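Glucanase (Klebsiella pneumoniae, PDB 5GY3) probably hydrolyses internal beta-1,4-glucosidic bonds of cellulose, lichenin and cereal beta-glucans, as an endoglucanase of glycoside hydrolase family 8. Local coordinates at residues A109-L120 with F161-W170; M266-R274 with Y294-V302. All coordinates share one frame; numbering follows the deposited sequence.

Interaction 1 of 2, residues A109-L120 with F161-W170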
loop_
_atom_site.group_PDB
_atom_site.type_symbol
_atom_site.label_atom_id
_atom_site.label_comp_id
_atom_site.label_asym_id
_atom_site.label_seq_id
_atom_site.Cartn_x
_atom_site.Cartn_y
_atom_site.Cartn_z
ATOM N N ALA A 109 12.520 7.592 14.365
ATOM C CA ALA A 109 13.210 6.406 13.869
ATOM C C ALA A 109 13.193 5.281 14.896
ATOM O O ALA A 109 13.105 4.106 14.524
ATOM C CB ALA A 109 14.644 6.758 13.483
ATOM N N ILE A 110 13.269 5.619 16.186
ATOM C CA ILE A 110 13.168 4.588 17.219
ATOM C C ILE A 110 11.791 3.941 17.186
ATOM O O ILE A 110 11.665 2.722 17.351
ATOM C CB ILE A 110 13.506 5.179 18.602
ATOM C CG1 ILE A 110 15.010 5.454 18.671
ATOM C CG2 ILE A 110 13.040 4.243 19.727
ATOM C CD1 ILE A 110 15.446 6.320 19.848
ATOM N N ALA A 111 10.746 4.734 16.917
ATOM C CA ALA A 111 9.410 4.163 16.766
ATOM C C ALA A 111 9.335 3.259 15.540
ATOM O O ALA A 111 8.766 2.160 15.600
ATOM C CB ALA A 111 8.366 5.278 16.672
ATOM N N SER A 112 9.898 3.711 14.420
ATOM C CA SER A 112 9.916 2.900 13.208
ATOM C C SER A 112 10.582 1.553 13.459
ATOM O O SER A 112 10.062 0.504 13.053
ATOM C CB SER A 112 10.638 3.659 12.092
ATOM O OG SER A 112 10.691 2.876 10.907
ATOM N N ASP A 113 11.736 1.569 14.138
ATOM C CA ASP A 113 12.512 0.348 14.348
ATOM C C ASP A 113 11.701 -0.725 15.070
ATOM O O ASP A 113 11.860 -1.919 14.793
ATOM C CB ASP A 113 13.773 0.651 15.158
ATOM C CG ASP A 113 14.760 1.535 14.423
ATOM O OD1 ASP A 113 14.717 1.569 13.183
ATOM O OD2 ASP A 113 15.596 2.179 15.106
ATOM N N ALA A 114 10.871 -0.327 16.040
ATOM C CA ALA A 114 10.063 -1.304 16.760
ATOM C C ALA A 114 9.061 -1.973 15.830
ATOM O O ALA A 114 8.859 -3.195 15.898
ATOM C CB ALA A 114 9.351 -0.634 17.941
ATOM N N ILE A 115 8.433 -1.187 14.952
ATOM C CA ILE A 115 7.431 -1.711 14.029
ATOM C C ILE A 115 8.076 -2.609 12.983
ATOM O O ILE A 115 7.550 -3.685 12.676
ATOM C CB ILE A 115 6.651 -0.554 13.374
ATOM C CG1 ILE A 115 5.967 0.291 14.461
ATOM C CG2 ILE A 115 5.639 -1.090 12.336
ATOM C CD1 ILE A 115 5.531 1.675 13.994
ATOM N N THR A 116 9.224 -2.196 12.420
ATOM C CA THR A 116 9.856 -3.052 11.417
ATOM C C THR A 116 10.347 -4.356 12.036
ATOM O O THR A 116 10.254 -5.412 11.406
ATOM C CB THR A 116 10.996 -2.333 10.684
ATOM O OG1 THR A 116 11.999 -1.888 11.606
ATOM C CG2 THR A 116 10.458 -1.142 9.914
ATOM N N ALA A 117 10.858 -4.313 13.270
ATOM C CA ALA A 117 11.218 -5.563 13.938
ATOM C C ALA A 117 9.987 -6.435 14.162
ATOM O O ALA A 117 10.046 -7.663 13.990
ATOM C CB ALA A 117 11.927 -5.281 15.260
ATOM N N SER A 118 8.859 -5.814 14.523
ATOM C CA SER A 118 7.608 -6.557 14.678
ATOM C C SER A 118 7.138 -7.149 13.354
ATOM O O SER A 118 6.614 -8.269 13.316
ATOM C CB SER A 118 6.518 -5.650 15.258
ATOM O OG SER A 118 6.723 -5.413 16.636
ATOM N N LEU A 119 7.287 -6.408 12.262
ATOM C CA LEU A 119 6.893 -6.951 10.969
ATOM C C LEU A 119 7.694 -8.205 10.628
ATOM O O LEU A 119 7.131 -9.204 10.179
ATOM C CB LEU A 119 7.044 -5.891 9.885
ATOM C CG LEU A 119 5.933 -4.842 9.864
ATOM C CD1 LEU A 119 6.374 -3.676 8.994
ATOM C CD2 LEU A 119 4.645 -5.463 9.316
ATOM N N LEU A 120 9.019 -8.166 10.819
ATOM C CA LEU A 120 9.813 -9.354 10.519
ATOM C C LEU A 120 9.447 -10.509 11.446
ATOM O O LEU A 120 9.345 -11.664 11.004
ATOM C CB LEU A 120 11.309 -9.046 10.627
ATOM C CG LEU A 120 11.840 -8.043 9.603
ATOM C CD1 LEU A 120 13.324 -7.769 9.862
ATOM C CD2 LEU A 120 11.605 -8.519 8.168
ATOM N N PHE A 161 13.732 0.501 4.843
ATOM C CA PHE A 161 13.992 -0.260 6.065
ATOM C C PHE A 161 15.403 -0.838 6.052
ATOM O O PHE A 161 16.143 -0.743 7.043
ATOM C CB PHE A 161 12.983 -1.399 6.219
ATOM C CG PHE A 161 11.539 -0.964 6.350
ATOM C CD1 PHE A 161 11.202 0.330 6.706
ATOM C CD2 PHE A 161 10.521 -1.885 6.121
ATOM C CE1 PHE A 161 9.860 0.718 6.837
ATOM C CE2 PHE A 161 9.183 -1.518 6.254
ATOM C CZ PHE A 161 8.852 -0.205 6.602
ATOM N N ALA A 162 15.782 -1.461 4.933
ATOM C CA ALA A 162 17.084 -2.118 4.848
ATOM C C ALA A 162 18.237 -1.147 5.067
ATOM O O ALA A 162 19.273 -1.531 5.619
ATOM C CB ALA A 162 17.237 -2.807 3.495
ATOM N N GLU A 163 18.090 0.103 4.627
ATOM C CA GLU A 163 19.148 1.087 4.835
ATOM C C GLU A 163 19.337 1.444 6.303
ATOM O O GLU A 163 20.386 1.997 6.660
ATOM C CB GLU A 163 18.851 2.352 4.057
ATOM C CG GLU A 163 18.639 2.132 2.579
ATOM C CD GLU A 163 18.376 3.438 1.855
ATOM O OE1 GLU A 163 17.298 4.047 2.067
ATOM O OE2 GLU A 163 19.250 3.873 1.079
ATOM N N ARG A 164 18.333 1.181 7.139
ATOM C CA ARG A 164 18.256 1.552 8.546
ATOM C C ARG A 164 18.574 0.384 9.473
ATOM O O ARG A 164 19.335 0.544 10.433
ATOM C CB ARG A 164 16.840 2.095 8.836
ATOM C CG ARG A 164 16.420 2.198 10.314
ATOM C CD ARG A 164 16.960 3.457 10.963
ATOM N NE ARG A 164 16.738 3.474 12.403
ATOM C CZ ARG A 164 17.313 4.341 13.226
ATOM N NH1 ARG A 164 18.144 5.254 12.744
ATOM N NH2 ARG A 164 17.064 4.291 14.533
ATOM N N THR A 165 18.033 -0.800 9.198
ATOM C CA THR A 165 18.103 -1.876 10.175
ATOM C C THR A 165 17.793 -3.204 9.496
ATOM O O THR A 165 17.101 -3.242 8.469
ATOM C CB THR A 165 17.129 -1.618 11.344
ATOM O OG1 THR A 165 17.307 -2.618 12.359
ATOM C CG2 THR A 165 15.666 -1.607 10.872
ATOM N N HIS A 166 18.319 -4.289 10.081
ATOM C CA HIS A 166 18.075 -5.649 9.598
ATOM C C HIS A 166 18.260 -5.717 8.083
ATOM O O HIS A 166 17.413 -6.240 7.356
ATOM C CB HIS A 166 16.674 -6.144 9.981
ATOM C CG HIS A 166 16.426 -6.237 11.457
ATOM N ND1 HIS A 166 16.294 -5.127 12.261
ATOM C CD2 HIS A 166 16.251 -7.311 12.266
ATOM C CE1 HIS A 166 16.061 -5.508 13.504
ATOM N NE2 HIS A 166 16.036 -6.830 13.538
ATOM N N LEU A 167 19.377 -5.156 7.607
ATOM C CA LEU A 167 19.572 -5.013 6.164
ATOM C C LEU A 167 19.392 -6.337 5.427
ATOM O O LEU A 167 18.691 -6.408 4.408
ATOM C CB LEU A 167 20.960 -4.425 5.890
ATOM C CG LEU A 167 21.372 -4.255 4.426
ATOM C CD1 LEU A 167 22.294 -3.057 4.305
ATOM C CD2 LEU A 167 22.072 -5.496 3.888
ATOM N N THR A 168 20.054 -7.395 5.903
ATOM C CA THR A 168 20.005 -8.660 5.175
ATOM C C THR A 168 18.580 -9.203 5.082
ATOM O O THR A 168 18.150 -9.656 4.010
ATOM C CB THR A 168 20.925 -9.682 5.837
ATOM O OG1 THR A 168 22.229 -9.101 5.988
ATOM C CG2 THR A 168 21.015 -10.938 4.971
ATOM N N ALA A 169 17.830 -9.168 6.190
ATOM C CA ALA A 169 16.478 -9.734 6.164
ATOM C C ALA A 169 15.555 -8.937 5.244
ATOM O O ALA A 169 14.730 -9.516 4.516
ATOM C CB ALA A 169 15.898 -9.792 7.583
ATOM N N TRP A 170 15.653 -7.605 5.276
ATOM C CA TRP A 170 14.784 -6.799 4.418
ATOM C C TRP A 170 15.190 -6.930 2.958
ATOM O O TRP A 170 14.330 -6.947 2.065
ATOM C CB TRP A 170 14.803 -5.329 4.855
ATOM C CG TRP A 170 13.958 -5.080 6.069
ATOM C CD1 TRP A 170 14.398 -4.746 7.332
ATOM C CD2 TRP A 170 12.535 -5.193 6.158
ATOM N NE1 TRP A 170 13.320 -4.635 8.194
ATOM C CE2 TRP A 170 12.169 -4.898 7.497
ATOM C CE3 TRP A 170 11.528 -5.507 5.235
ATOM C CZ2 TRP A 170 10.842 -4.912 7.930
ATOM C CZ3 TRP A 170 10.199 -5.506 5.673
ATOM C CH2 TRP A 170 9.876 -5.227 7.007
HETATM O O HOH W 1 13.549 -4.372 11.048
#
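Leu120 and Trp170 meet where helix 106-123 packs against the turn joining helices 155-164 and 167-183, part of the (alpha/alpha)6 barrel expected of family 8 glycoside hydrolases. Arg164 makes the polar half of the contact. From CB, chi1 (164°, trans to the backbone N) sets Arg164 CG 3.4 Å from Asp113 OD1; the bend at chi2 (82°) takes CD past the same oxygen and brings the guanidinium up to the carboxylate. Arg164 NE donates to Asp113 OD1 on the syn side at 2.9 Å, and Arg164 NH2 to Asp113 OD2 at 2.6 Å. This is a side-on salt bridge, one nitrogen to each oxygen, with the two planes only 15° apart. Ala109 CB lies over one face of the guanidinium, 3.6 Å from Arg164 CZ, and is also the near neighbour of NH1.

Deeper in, Thr116 turns its two branches to different partners. Thr116 CG2 stands almost exactly over the Phe161 ring, a CH-pi contact 3.5 Å from the centroid, while OG1 bonds to a water. The indole of Trp170 is sandwiched: Phe161 CD2 approaches one face and Leu120 CD2 the other, the latter a CH-pi contact with the six-membered ring. Leu120 CD1 lies between Trp170 NE1 and His166 CB. The buried indole NH is satisfied by the water that also bonds Thr116 OG1, Trp170 NE1 donating to it at 2.9 Å.

Interaction 2 of 2, residues M266-R274 with Y294-V302; sequences MAGGLLAVR and YSASLKQLV
Helices 268-274 and 294-302 run in the same direction, their axes crossing at 26° and approaching to 7.4 Å, a close parallel helix pair within the mainly helical fold of family 8 glycoside hydrolases. The backbones are nearest at the start, where Gly269 CA lies 4.1 Å from Ser295 CA. Gly269 has no side chain, and Ser295 O and Leu298 CB close in on its CA. Gly269 CA makes a CA-H...O contact with Ser295 O.

One hydrogen bond crosses here, from Gly269 N to Ser295 OG at 2.7 Å and 150°. Ser295 holds its hydroxyl trans to the backbone N (chi1 176°), which carries OG to the start of helix 268-278; it is also bonded to Asp291. Lys299 lies alongside the glycines, CG against Gly269 CA and Lys299 CE 3.7 Å from Gly268 CA, while its extended chain carries NZ past them to a salt bridge with Asp291.

Leu298 CB rests against Gly269 CA, and its CD1 meets Leu270 CD2. That same Leu270 CD2 approaches the edge of the Tyr294 ring in its plane, 4.0 Å from Tyr294 CE2; the hydroxyl of Tyr294 is bonded to Phe216 O. Towards the C-terminal ends, Val302 divides its branches: Val302 CG2 touches Val273 CG2 at 3.7 Å and also packs on Ala272 CB, whereas Val302 CG1 comes to 3.5 Å from Ala272 O, a carbonyl hydrogen-bonded to Gln282 NE2.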
loop_
_atom_site.group_PDB
_atom_site.type_symbol
_atom_site.label_atom_id
_atom_site.label_comp_id
_atom_site.label_asym_id
_atom_site.label_seq_id
_atom_site.Cartn_x
_atom_site.Cartn_y
_atom_site.Cartn_z
ATOM N N MET A 266 -10.681 4.069 -15.698
ATOM C CA MET A 266 -9.858 4.745 -14.708
ATOM C C MET A 266 -9.957 6.252 -14.862
ATOM O O MET A 266 -9.871 6.790 -15.977
ATOM C CB MET A 266 -8.399 4.308 -14.846
ATOM C CG MET A 266 -8.188 2.835 -14.633
ATOM S SD MET A 266 -6.414 2.502 -14.579
ATOM C CE MET A 266 -6.437 0.784 -14.105
ATOM N N ALA A 267 -10.116 6.925 -13.728
ATOM C CA ALA A 267 -10.129 8.371 -13.634
ATOM C C ALA A 267 -9.397 8.742 -12.353
ATOM O O ALA A 267 -9.008 7.865 -11.576
ATOM C CB ALA A 267 -11.562 8.914 -13.640
ATOM N N GLY A 268 -9.206 10.042 -12.134
ATOM C CA GLY A 268 -8.692 10.510 -10.850
ATOM C C GLY A 268 -7.413 9.801 -10.442
ATOM O O GLY A 268 -6.447 9.725 -11.211
ATOM N N GLY A 269 -7.417 9.244 -9.226
ATOM C CA GLY A 269 -6.215 8.594 -8.707
ATOM C C GLY A 269 -5.803 7.357 -9.489
ATOM O O GLY A 269 -4.609 7.104 -9.675
ATOM N N LEU A 270 -6.775 6.554 -9.940
ATOM C CA LEU A 270 -6.411 5.399 -10.763
ATOM C C LEU A 270 -5.724 5.844 -12.043
ATOM O O LEU A 270 -4.718 5.259 -12.461
ATOM C CB LEU A 270 -7.640 4.551 -11.110
ATOM C CG LEU A 270 -8.309 3.694 -10.039
ATOM C CD1 LEU A 270 -9.435 2.866 -10.673
ATOM C CD2 LEU A 270 -7.300 2.776 -9.398
ATOM N N LEU A 271 -6.261 6.885 -12.678
ATOM C CA LEU A 271 -5.654 7.395 -13.897
ATOM C C LEU A 271 -4.258 7.948 -13.631
ATOM O O LEU A 271 -3.373 7.822 -14.483
ATOM C CB LEU A 271 -6.563 8.463 -14.506
ATOM C CG LEU A 271 -6.121 9.122 -15.808
ATOM C CD1 LEU A 271 -5.866 8.063 -16.857
ATOM C CD2 LEU A 271 -7.188 10.122 -16.280
ATOM N N ALA A 272 -4.040 8.534 -12.450
ATOM C CA ALA A 272 -2.707 9.008 -12.087
ATOM C C ALA A 272 -1.709 7.856 -12.006
ATOM O O ALA A 272 -0.557 7.993 -12.428
ATOM C CB ALA A 272 -2.765 9.775 -10.766
ATOM N N VAL A 273 -2.133 6.701 -11.491
ATOM C CA VAL A 273 -1.237 5.542 -11.504
ATOM C C VAL A 273 -0.946 5.096 -12.933
ATOM O O VAL A 273 0.183 4.710 -13.261
ATOM C CB VAL A 273 -1.828 4.391 -10.665
ATOM C CG1 VAL A 273 -1.000 3.104 -10.843
ATOM C CG2 VAL A 273 -1.874 4.788 -9.200
ATOM N N ARG A 274 -1.958 5.119 -13.805
ATOM C CA ARG A 274 -1.727 4.786 -15.208
ATOM C C ARG A 274 -0.685 5.718 -15.822
ATOM O O ARG A 274 0.244 5.260 -16.499
ATOM C CB ARG A 274 -3.047 4.835 -15.986
ATOM C CG ARG A 274 -2.937 4.538 -17.485
ATOM C CD ARG A 274 -2.721 5.822 -18.254
ATOM N NE ARG A 274 -2.698 5.622 -19.696
ATOM C CZ ARG A 274 -2.100 6.464 -20.527
ATOM N NH1 ARG A 274 -2.114 6.238 -21.837
ATOM N NH2 ARG A 274 -1.474 7.523 -20.031
ATOM N N TYR A 294 -9.936 7.520 -1.548
ATOM C CA TYR A 294 -9.024 6.639 -2.259
ATOM C C TYR A 294 -8.358 7.350 -3.431
ATOM O O TYR A 294 -7.137 7.265 -3.611
ATOM C CB TYR A 294 -9.823 5.421 -2.719
ATOM C CG TYR A 294 -9.066 4.425 -3.538
ATOM C CD1 TYR A 294 -8.353 3.416 -2.938
ATOM C CD2 TYR A 294 -9.094 4.481 -4.920
ATOM C CE1 TYR A 294 -7.668 2.497 -3.690
ATOM C CE2 TYR A 294 -8.412 3.576 -5.675
ATOM C CZ TYR A 294 -7.694 2.583 -5.055
ATOM O OH TYR A 294 -7.009 1.671 -5.829
ATOM N N SER A 295 -9.153 8.051 -4.248
ATOM C CA SER A 295 -8.609 8.753 -5.408
ATOM C C SER A 295 -7.702 9.893 -4.971
ATOM O O SER A 295 -6.602 10.057 -5.510
ATOM C CB SER A 295 -9.744 9.281 -6.294
ATOM O OG SER A 295 -9.243 10.058 -7.387
ATOM N N ALA A 296 -8.139 10.673 -3.980
ATOM C CA ALA A 296 -7.324 11.779 -3.483
ATOM C C ALA A 296 -5.979 11.289 -2.961
ATOM O O ALA A 296 -4.947 11.938 -3.174
ATOM C CB ALA A 296 -8.077 12.527 -2.382
ATOM N N SER A 297 -5.971 10.146 -2.274
ATOM C CA SER A 297 -4.724 9.600 -1.748
ATOM C C SER A 297 -3.791 9.179 -2.879
ATOM O O SER A 297 -2.605 9.525 -2.883
ATOM C CB SER A 297 -5.022 8.412 -0.828
ATOM O OG SER A 297 -5.889 8.771 0.234
ATOM N N LEU A 298 -4.313 8.425 -3.851
ATOM C CA LEU A 298 -3.479 7.947 -4.950
ATOM C C LEU A 298 -2.902 9.096 -5.759
ATOM O O LEU A 298 -1.744 9.040 -6.186
ATOM C CB LEU A 298 -4.290 7.019 -5.860
ATOM C CG LEU A 298 -4.493 5.574 -5.420
ATOM C CD1 LEU A 298 -5.254 4.830 -6.519
ATOM C CD2 LEU A 298 -3.168 4.893 -5.150
ATOM N N LYS A 299 -3.701 10.137 -6.011
ATOM C CA LYS A 299 -3.186 11.284 -6.750
ATOM C C LYS A 299 -1.919 11.826 -6.105
ATOM O O LYS A 299 -0.947 12.147 -6.795
ATOM C CB LYS A 299 -4.240 12.385 -6.822
ATOM C CG LYS A 299 -5.354 12.143 -7.826
ATOM C CD LYS A 299 -6.211 13.392 -7.907
ATOM C CE LYS A 299 -7.209 13.336 -9.061
ATOM N NZ LYS A 299 -8.003 14.614 -9.120
ATOM N N GLN A 300 -1.916 11.926 -4.781
ATOM C CA GLN A 300 -0.777 12.524 -4.103
ATOM C C GLN A 300 0.371 11.542 -3.934
ATOM O O GLN A 300 1.531 11.960 -3.927
ATOM C CB GLN A 300 -1.200 13.059 -2.747
ATOM C CG GLN A 300 -2.137 14.238 -2.834
ATOM C CD GLN A 300 -2.711 14.552 -1.489
ATOM O OE1 GLN A 300 -2.151 15.351 -0.736
ATOM N NE2 GLN A 300 -3.818 13.905 -1.158
ATOM N N LEU A 301 0.067 10.251 -3.765
ATOM C CA LEU A 301 1.124 9.249 -3.676
ATOM C C LEU A 301 1.866 9.120 -4.999
ATOM O O LEU A 301 3.089 8.918 -5.020
ATOM C CB LEU A 301 0.535 7.907 -3.267
ATOM C CG LEU A 301 -0.056 7.818 -1.864
ATOM C CD1 LEU A 301 -0.864 6.543 -1.737
ATOM C CD2 LEU A 301 1.056 7.874 -0.815
ATOM N N VAL A 302 1.139 9.237 -6.114
ATOM C CA VAL A 302 1.780 9.221 -7.427
ATOM C C VAL A 302 2.741 10.396 -7.557
ATOM O O VAL A 302 3.874 10.243 -8.025
ATOM C CB VAL A 302 0.712 9.215 -8.540
ATOM C CG1 VAL A 302 1.322 9.579 -9.878
ATOM C CG2 VAL A 302 0.077 7.840 -8.622
#

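How the interactions relate
Interactions 1 and 2 lie on opposite sides of the centre of the chain, with their own centres 29 Å apart and nearest atoms about 13 Å apart, so they do not touch. They follow one another along the sequence, 109-120 with 161-170 closing before 266-274 with 294-302 opens. All four segments lie within the one family 8 sequence range, and both contacts come near Asp87, the predicted nucleophile: the side chain of Leu119 in interaction 1 is about 8 Å from that of Asp87, that of Tyr294 in interaction 2 about 9 Å. Neither distance is a direct contact. Interaction 1 is partly buried, interaction 2 buried.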